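Local coordinates for cDNA FLJ56608, highly similar to Homo sapiens chloride channel, calcium activated, family member 1 (CLCA1), mRNA (Homo sapiens, PDB 6PYO), which may mediate calcium-activated chloride conductance and regulate mucus production by goblet cells, this chain being its von Willebrand factor A domain, at residues G22-R27 with L112-D117; E149-K152 with L157-Y160; G47-D52 with L91-T96. One frame throughout, in Å; residues are numbered along the deposited sequence.

Contact 1 of 3, residues G22-R27 with L112-D117; sequences GNRLNR and LTDGED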
# COMPACT_ATOMS: atom_id res chain seq x y z
N GLY A 22 -8.97 16.56 8.03
CA GLY A 22 -8.96 17.26 6.75
C GLY A 22 -9.55 16.42 5.65
O GLY A 22 -10.62 15.82 5.78
N ASN A 23 -8.83 16.37 4.53
CA ASN A 23 -9.25 15.62 3.36
C ASN A 23 -8.37 14.40 3.12
O ASN A 23 -8.32 13.89 2.00
CB ASN A 23 -9.24 16.51 2.13
CG ASN A 23 -10.35 17.54 2.15
OD1 ASN A 23 -11.52 17.19 2.27
ND2 ASN A 23 -9.99 18.81 2.04
N ARG A 24 -7.66 13.94 4.16
CA ARG A 24 -6.65 12.91 3.95
C ARG A 24 -7.25 11.69 3.29
O ARG A 24 -6.66 11.12 2.37
CB ARG A 24 -6.00 12.53 5.27
CG ARG A 24 -5.29 13.67 5.91
CD ARG A 24 -4.79 13.28 7.27
NE ARG A 24 -4.16 14.43 7.91
CZ ARG A 24 -3.43 14.36 9.01
NH1 ARG A 24 -3.20 13.20 9.63
NH2 ARG A 24 -2.90 15.46 9.48
N LEU A 25 -8.41 11.25 3.77
CA LEU A 25 -9.00 10.04 3.22
C LEU A 25 -9.47 10.25 1.79
O LEU A 25 -9.32 9.36 0.95
CB LEU A 25 -10.13 9.57 4.12
CG LEU A 25 -10.62 8.15 3.82
CD1 LEU A 25 -9.58 7.13 4.12
CD2 LEU A 25 -11.89 7.88 4.61
N ASN A 26 -10.02 11.43 1.49
CA ASN A 26 -10.37 11.76 0.11
C ASN A 26 -9.13 11.76 -0.79
O ASN A 26 -9.18 11.26 -1.91
CB ASN A 26 -11.06 13.12 0.03
CG ASN A 26 -12.56 13.05 0.32
OD1 ASN A 26 -13.22 12.04 0.06
ND2 ASN A 26 -13.09 14.13 0.88
N ARG A 27 -8.01 12.31 -0.31
CA ARG A 27 -6.79 12.29 -1.10
C ARG A 27 -6.28 10.87 -1.29
O ARG A 27 -5.81 10.51 -2.38
CB ARG A 27 -5.73 13.17 -0.46
CG ARG A 27 -5.91 14.64 -0.80
CD ARG A 27 -4.92 15.54 -0.04
NE ARG A 27 -5.52 16.05 1.20
CZ ARG A 27 -4.93 16.00 2.39
NH1 ARG A 27 -3.72 15.47 2.51
NH2 ARG A 27 -5.56 16.48 3.46
N LEU A 112 -0.11 4.29 1.18
CA LEU A 112 -0.79 5.58 1.22
C LEU A 112 -1.15 5.83 2.70
O LEU A 112 -1.97 5.09 3.29
CB LEU A 112 -2.01 5.62 0.30
CG LEU A 112 -1.77 5.28 -1.20
CD1 LEU A 112 -3.00 5.40 -2.06
CD2 LEU A 112 -0.70 6.15 -1.80
N THR A 113 -0.51 6.82 3.31
CA THR A 113 -0.73 7.01 4.75
C THR A 113 -0.40 8.43 5.13
O THR A 113 0.38 9.11 4.45
CB THR A 113 0.14 6.05 5.58
OG1 THR A 113 -0.02 6.28 6.99
CG2 THR A 113 1.62 6.31 5.23
N ASP A 114 -0.97 8.88 6.28
CA ASP A 114 -0.49 10.14 6.86
C ASP A 114 0.83 9.96 7.60
O ASP A 114 1.46 10.96 7.97
CB ASP A 114 -1.54 10.81 7.78
CG ASP A 114 -1.97 9.96 8.98
OD1 ASP A 114 -1.23 9.12 9.50
OD2 ASP A 114 -3.11 10.19 9.40
N GLY A 115 1.28 8.73 7.82
CA GLY A 115 2.57 8.48 8.42
C GLY A 115 2.68 8.72 9.91
O GLY A 115 3.78 8.63 10.45
N GLU A 116 1.57 8.94 10.60
CA GLU A 116 1.57 9.23 12.03
C GLU A 116 1.60 7.92 12.80
O GLU A 116 0.61 7.46 13.38
CB GLU A 116 0.36 10.08 12.38
CG GLU A 116 0.47 11.42 11.71
CD GLU A 116 -0.76 12.26 11.83
OE1 GLU A 116 -1.71 11.81 12.50
OE2 GLU A 116 -0.78 13.38 11.24
N ASP A 117 2.79 7.30 12.81
CA ASP A 117 3.03 5.99 13.39
C ASP A 117 4.48 5.93 13.82
O ASP A 117 5.38 6.12 12.98
CB ASP A 117 2.72 4.90 12.37
CG ASP A 117 2.91 3.50 12.93
OD1 ASP A 117 3.37 3.32 14.09
OD2 ASP A 117 2.60 2.56 12.16

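Contact 2 of 3, residues E149-K152 with L157-Y160; sequences ELSK and LQTY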
# COMPACT_ATOMS: atom_id res chain seq x y z
N GLU A 149 12.11 6.51 5.42
CA GLU A 149 13.14 5.47 5.45
C GLU A 149 12.64 4.16 4.86
O GLU A 149 13.43 3.39 4.30
CB GLU A 149 13.66 5.26 6.87
CG GLU A 149 14.52 6.44 7.40
CD GLU A 149 15.71 6.80 6.51
OE1 GLU A 149 16.50 5.89 6.17
OE2 GLU A 149 15.86 7.99 6.15
N LEU A 150 11.34 3.86 4.98
CA LEU A 150 10.80 2.70 4.28
C LEU A 150 11.10 2.78 2.79
O LEU A 150 11.54 1.80 2.18
CB LEU A 150 9.29 2.60 4.48
CG LEU A 150 8.79 2.06 5.81
CD1 LEU A 150 7.26 2.13 5.86
CD2 LEU A 150 9.25 0.63 6.05
N SER A 151 10.83 3.95 2.19
CA SER A 151 11.16 4.11 0.78
C SER A 151 12.68 4.04 0.51
O SER A 151 13.14 3.30 -0.37
CB SER A 151 10.63 5.45 0.27
OG SER A 151 9.22 5.43 0.19
N LYS A 152 13.46 4.82 1.25
CA LYS A 152 14.89 4.90 0.97
C LYS A 152 15.56 3.54 1.03
O LYS A 152 16.42 3.23 0.20
CB LYS A 152 15.56 5.87 1.95
CG LYS A 152 15.32 7.31 1.59
CD LYS A 152 16.18 8.26 2.41
CE LYS A 152 16.58 9.49 1.57
NZ LYS A 152 15.42 10.07 0.82
N LEU A 157 9.72 5.01 -4.44
CA LEU A 157 9.51 6.45 -4.61
C LEU A 157 8.70 7.04 -3.46
O LEU A 157 7.81 6.39 -2.89
CB LEU A 157 8.79 6.74 -5.92
CG LEU A 157 9.45 6.15 -7.18
CD1 LEU A 157 8.71 6.63 -8.44
CD2 LEU A 157 10.91 6.53 -7.28
N GLN A 158 9.02 8.29 -3.13
CA GLN A 158 8.33 9.07 -2.11
C GLN A 158 7.63 10.25 -2.78
O GLN A 158 8.19 10.88 -3.67
CB GLN A 158 9.30 9.62 -1.07
CG GLN A 158 10.33 8.64 -0.58
CD GLN A 158 11.56 9.36 -0.05
OE1 GLN A 158 12.68 8.87 -0.18
NE2 GLN A 158 11.36 10.53 0.56
N THR A 159 6.41 10.56 -2.32
CA THR A 159 5.64 11.65 -2.90
C THR A 159 4.76 12.27 -1.81
O THR A 159 4.60 11.71 -0.72
CB THR A 159 4.83 11.19 -4.12
OG1 THR A 159 3.77 12.11 -4.38
CG2 THR A 159 4.27 9.79 -3.94
N TYR A 160 4.20 13.45 -2.13
CA TYR A 160 3.58 14.38 -1.18
C TYR A 160 4.58 14.85 -0.12
O TYR A 160 4.18 15.33 0.94
CB TYR A 160 2.34 13.75 -0.52
CG TYR A 160 1.03 14.55 -0.60
CD1 TYR A 160 0.11 14.29 -1.61
CD2 TYR A 160 0.72 15.53 0.35
CE1 TYR A 160 -1.08 14.99 -1.69
CE2 TYR A 160 -0.48 16.24 0.27
CZ TYR A 160 -1.37 15.96 -0.76
OH TYR A 160 -2.54 16.66 -0.86

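Contact 3 of 3, residues G47-D52 with L91-T96; sequences GMVTFD and LRSAFT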
# COMPACT_ATOMS: atom_id res chain seq x y z
N GLY A 47 -3.00 -6.37 -5.49
CA GLY A 47 -3.76 -6.68 -4.30
C GLY A 47 -4.01 -5.41 -3.52
O GLY A 47 -3.49 -4.34 -3.84
N MET A 48 -4.82 -5.53 -2.47
CA MET A 48 -5.21 -4.35 -1.72
C MET A 48 -5.46 -4.72 -0.28
O MET A 48 -6.29 -5.59 0.04
CB MET A 48 -6.44 -3.67 -2.34
CG MET A 48 -7.02 -2.56 -1.44
SD MET A 48 -8.42 -1.64 -2.16
CE MET A 48 -8.19 -1.97 -3.91
N VAL A 49 -4.75 -4.01 0.59
CA VAL A 49 -4.84 -4.15 2.04
C VAL A 49 -5.18 -2.78 2.62
O VAL A 49 -4.54 -1.80 2.26
CB VAL A 49 -3.52 -4.67 2.63
CG1 VAL A 49 -3.50 -4.57 4.14
CG2 VAL A 49 -3.27 -6.08 2.13
N THR A 50 -6.22 -2.72 3.47
CA THR A 50 -6.42 -1.57 4.35
C THR A 50 -5.89 -1.88 5.74
O THR A 50 -5.68 -3.03 6.13
CB THR A 50 -7.88 -1.16 4.47
OG1 THR A 50 -8.63 -2.33 4.74
CG2 THR A 50 -8.37 -0.50 3.21
N PHE A 51 -5.68 -0.85 6.52
CA PHE A 51 -5.20 -1.16 7.86
C PHE A 51 -5.63 -0.04 8.79
O PHE A 51 -5.68 1.13 8.38
CB PHE A 51 -3.69 -1.37 7.92
CG PHE A 51 -2.89 -0.13 7.66
CD1 PHE A 51 -2.53 0.72 8.71
CD2 PHE A 51 -2.50 0.19 6.37
CE1 PHE A 51 -1.80 1.86 8.47
CE2 PHE A 51 -1.77 1.33 6.11
CZ PHE A 51 -1.41 2.17 7.16
N ASP A 52 -6.00 -0.45 9.99
CA ASP A 52 -6.03 0.46 11.18
C ASP A 52 -4.97 -0.09 12.13
O ASP A 52 -3.80 -0.13 11.78
CB ASP A 52 -7.44 0.57 11.73
CG ASP A 52 -8.23 -0.74 11.65
OD1 ASP A 52 -7.80 -1.76 12.25
OD2 ASP A 52 -9.29 -0.75 10.98
N LEU A 91 1.89 -3.76 6.14
CA LEU A 91 2.96 -4.29 5.28
C LEU A 91 3.10 -5.80 5.42
O LEU A 91 3.22 -6.52 4.42
CB LEU A 91 4.27 -3.59 5.59
CG LEU A 91 4.31 -2.08 5.37
CD1 LEU A 91 5.64 -1.49 5.82
CD2 LEU A 91 4.02 -1.73 3.91
N ARG A 92 3.06 -6.32 6.65
CA ARG A 92 3.10 -7.77 6.83
C ARG A 92 1.96 -8.44 6.07
O ARG A 92 2.14 -9.48 5.42
CB ARG A 92 3.03 -8.13 8.32
CG ARG A 92 4.35 -8.04 9.09
CD ARG A 92 4.14 -7.88 10.61
NE ARG A 92 5.33 -7.30 11.22
CZ ARG A 92 5.35 -6.59 12.35
NH1 ARG A 92 4.23 -6.36 13.01
NH2 ARG A 92 6.50 -6.11 12.79
N SER A 93 0.75 -7.87 6.17
CA SER A 93 -0.37 -8.44 5.43
C SER A 93 -0.14 -8.38 3.92
O SER A 93 -0.47 -9.32 3.19
CB SER A 93 -1.65 -7.71 5.82
OG SER A 93 -2.73 -8.15 5.05
N ALA A 94 0.42 -7.28 3.42
CA ALA A 94 0.75 -7.20 1.99
C ALA A 94 1.70 -8.33 1.59
O ALA A 94 1.51 -8.99 0.55
CB ALA A 94 1.33 -5.83 1.69
N PHE A 95 2.73 -8.56 2.40
CA PHE A 95 3.69 -9.62 2.09
C PHE A 95 3.00 -10.98 2.05
O PHE A 95 3.28 -11.80 1.17
CB PHE A 95 4.84 -9.64 3.11
CG PHE A 95 5.69 -8.39 3.09
CD1 PHE A 95 5.67 -7.54 2.02
CD2 PHE A 95 6.52 -8.08 4.17
CE1 PHE A 95 6.45 -6.37 2.00
CE2 PHE A 95 7.29 -6.94 4.16
CZ PHE A 95 7.26 -6.08 3.06
N THR A 96 2.10 -11.24 3.00
CA THR A 96 1.33 -12.48 2.96
C THR A 96 0.47 -12.55 1.70
O THR A 96 0.32 -13.62 1.09
CB THR A 96 0.44 -12.57 4.20
OG1 THR A 96 1.23 -12.31 5.36
CG2 THR A 96 -0.19 -13.94 4.33

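Contact 1 of 3, residues G22-R27 with L112-D117
Arg24 reaches from the first turn of helix 24-39 to the loop after strand 108-113, gripping it with a single nitrogen, NH1. Arg24 NH1 donates to OD2 of Asp114 at 3.0 Å and to OE2 of Glu116 at 2.9 Å, a three-residue salt-bridge network. Both bonds are bent, with N-H...O angles of 136° and 146°, as one nitrogen serves both carboxylates. Each acceptor is met from above its carboxylate plane, and both carboxylates stand steeply to the guanidinium. Asp114 OD2 lies near the guanidinium plane, whereas Glu116 OE2 is more tilted from it. The Arg24 chain is extended from CG to NE, carrying its charge across from the helix.

Behind this shell the strand end and loop are held by their own side chains. Asp114 OD1 takes the backbone N of Glu116 at 3.0 Å in an Asx turn, and Thr113 OG1 takes the N of Gly115 at 2.9 Å in an ST turn. With CG of Asp114 set between its backbone N and carbonyl carbon (chi1 60°), OD2 also bonds Ser18 OG, while Thr113 OG1 pairs with Asp14. Ser18 binds calcium with Ser16 and Thr85, and the Asp114 side chain lies about 4 Å from a bound calcium ion. This placement, with the DxSxS sequence beginning at Asp14, is that of the metal ion-dependent adhesion site of von Willebrand A domains.

Contact 2 of 3, residues E149-K152 with L157-Y160
Gln158 lays its side chain across the end of helix 145-152, touching Ser151 with its CG and Lys152 with its amide oxygen. The contact closes the beta-alpha-beta unit formed by strand 133-138, helix 145-152 and the short edge strand 158-159, which runs parallel to its neighbour in the sheet. The methylene pair is tight: CG of Gln158 sits 3.3 Å from CB of Ser151. Beyond CG the glutamine chain is extended, so its amide passes Ser151 and heads for Lys152, whose side chain meets it at a slant.

Ser151 OG stands 3.5 Å from the carbonyl O of Leu157, but its hydrogen bonds go to strand 133-138, with Thr136 OG1 and the carbonyl O of Ile134. The helix end is thereby tied to the first strand of the unit, while Gln158 packs over the serine's CB.

Lys152 is more exposed and has a long, weak ion pair with Glu148. Its chain bends twice near the end (chi3 146°, chi4 47°), bringing the amine to the amide oxygen. Lys152 meets Gln158 OE1 with two atoms, CG at 3.5 Å and NZ, which donates a 3.2 Å hydrogen bond in the carbonyl plane, on a lone pair, at a C=O...N angle of 127°.

Contact 3 of 3, residues G47-D52 with L91-T96
Val49 points from strand 45-51 at Ser93 and Ala94 of helix 87-99, and its two methyls carry the contact. CB is directed at the helix but stands back from it, serving as the fork from which both branches reach. Val49 CG1, anti to the backbone N (chi1 169°), meets the serine along its side chain, 4.0 Å from Ser93 CB and 3.8 Å from Ser93 OG. Val49 CG2, the branch beside the backbone N, comes closer, 3.6 Å from Ser93 OG, and also lies 4.1 Å from the backbone N of Ala94. The serine oxygen thus rests against both methyls.

Around this pair, Ala55 of strand 55-63 touches both Val49 and Ser93, while Ala94 turns to Cys10 and Val12 of strand 8-14. Replacing Val49 with an alanine would probably open a gap beneath Ser93 and Ala94, depriving the serine side chain of both methyls it rests on.

This is a helix packed on one face of the central, mostly parallel sheet of the Rossmann-like von Willebrand A domain. The CA atoms of Val49 and Ala94 are 6.4 Å apart, consistent with the small helix residues here. No hydrogen bond crosses between these segments: van der Waals contact joins them, dependent on shape rather than charge.

All three contacts bring a helix or loop to bear on one mixed sheet, but at different depths. Contact 3 is buried near the centre of the chain and apolar in its packing; contacts 1 and 2 are only partly buried, lie farther out and use polar side chains. Contact 1 relies on charge beside the calcium site, whereas contact 2 mixes methylene packing with one hydrogen bond at the edge strand. Each holds a different helix: 24-39 in contact 1, 145-152 in contact 2 and 87-99 in contact 3. Contacts 2 and 3 meet where Leu150 packs on Leu91, linking neighbouring helices.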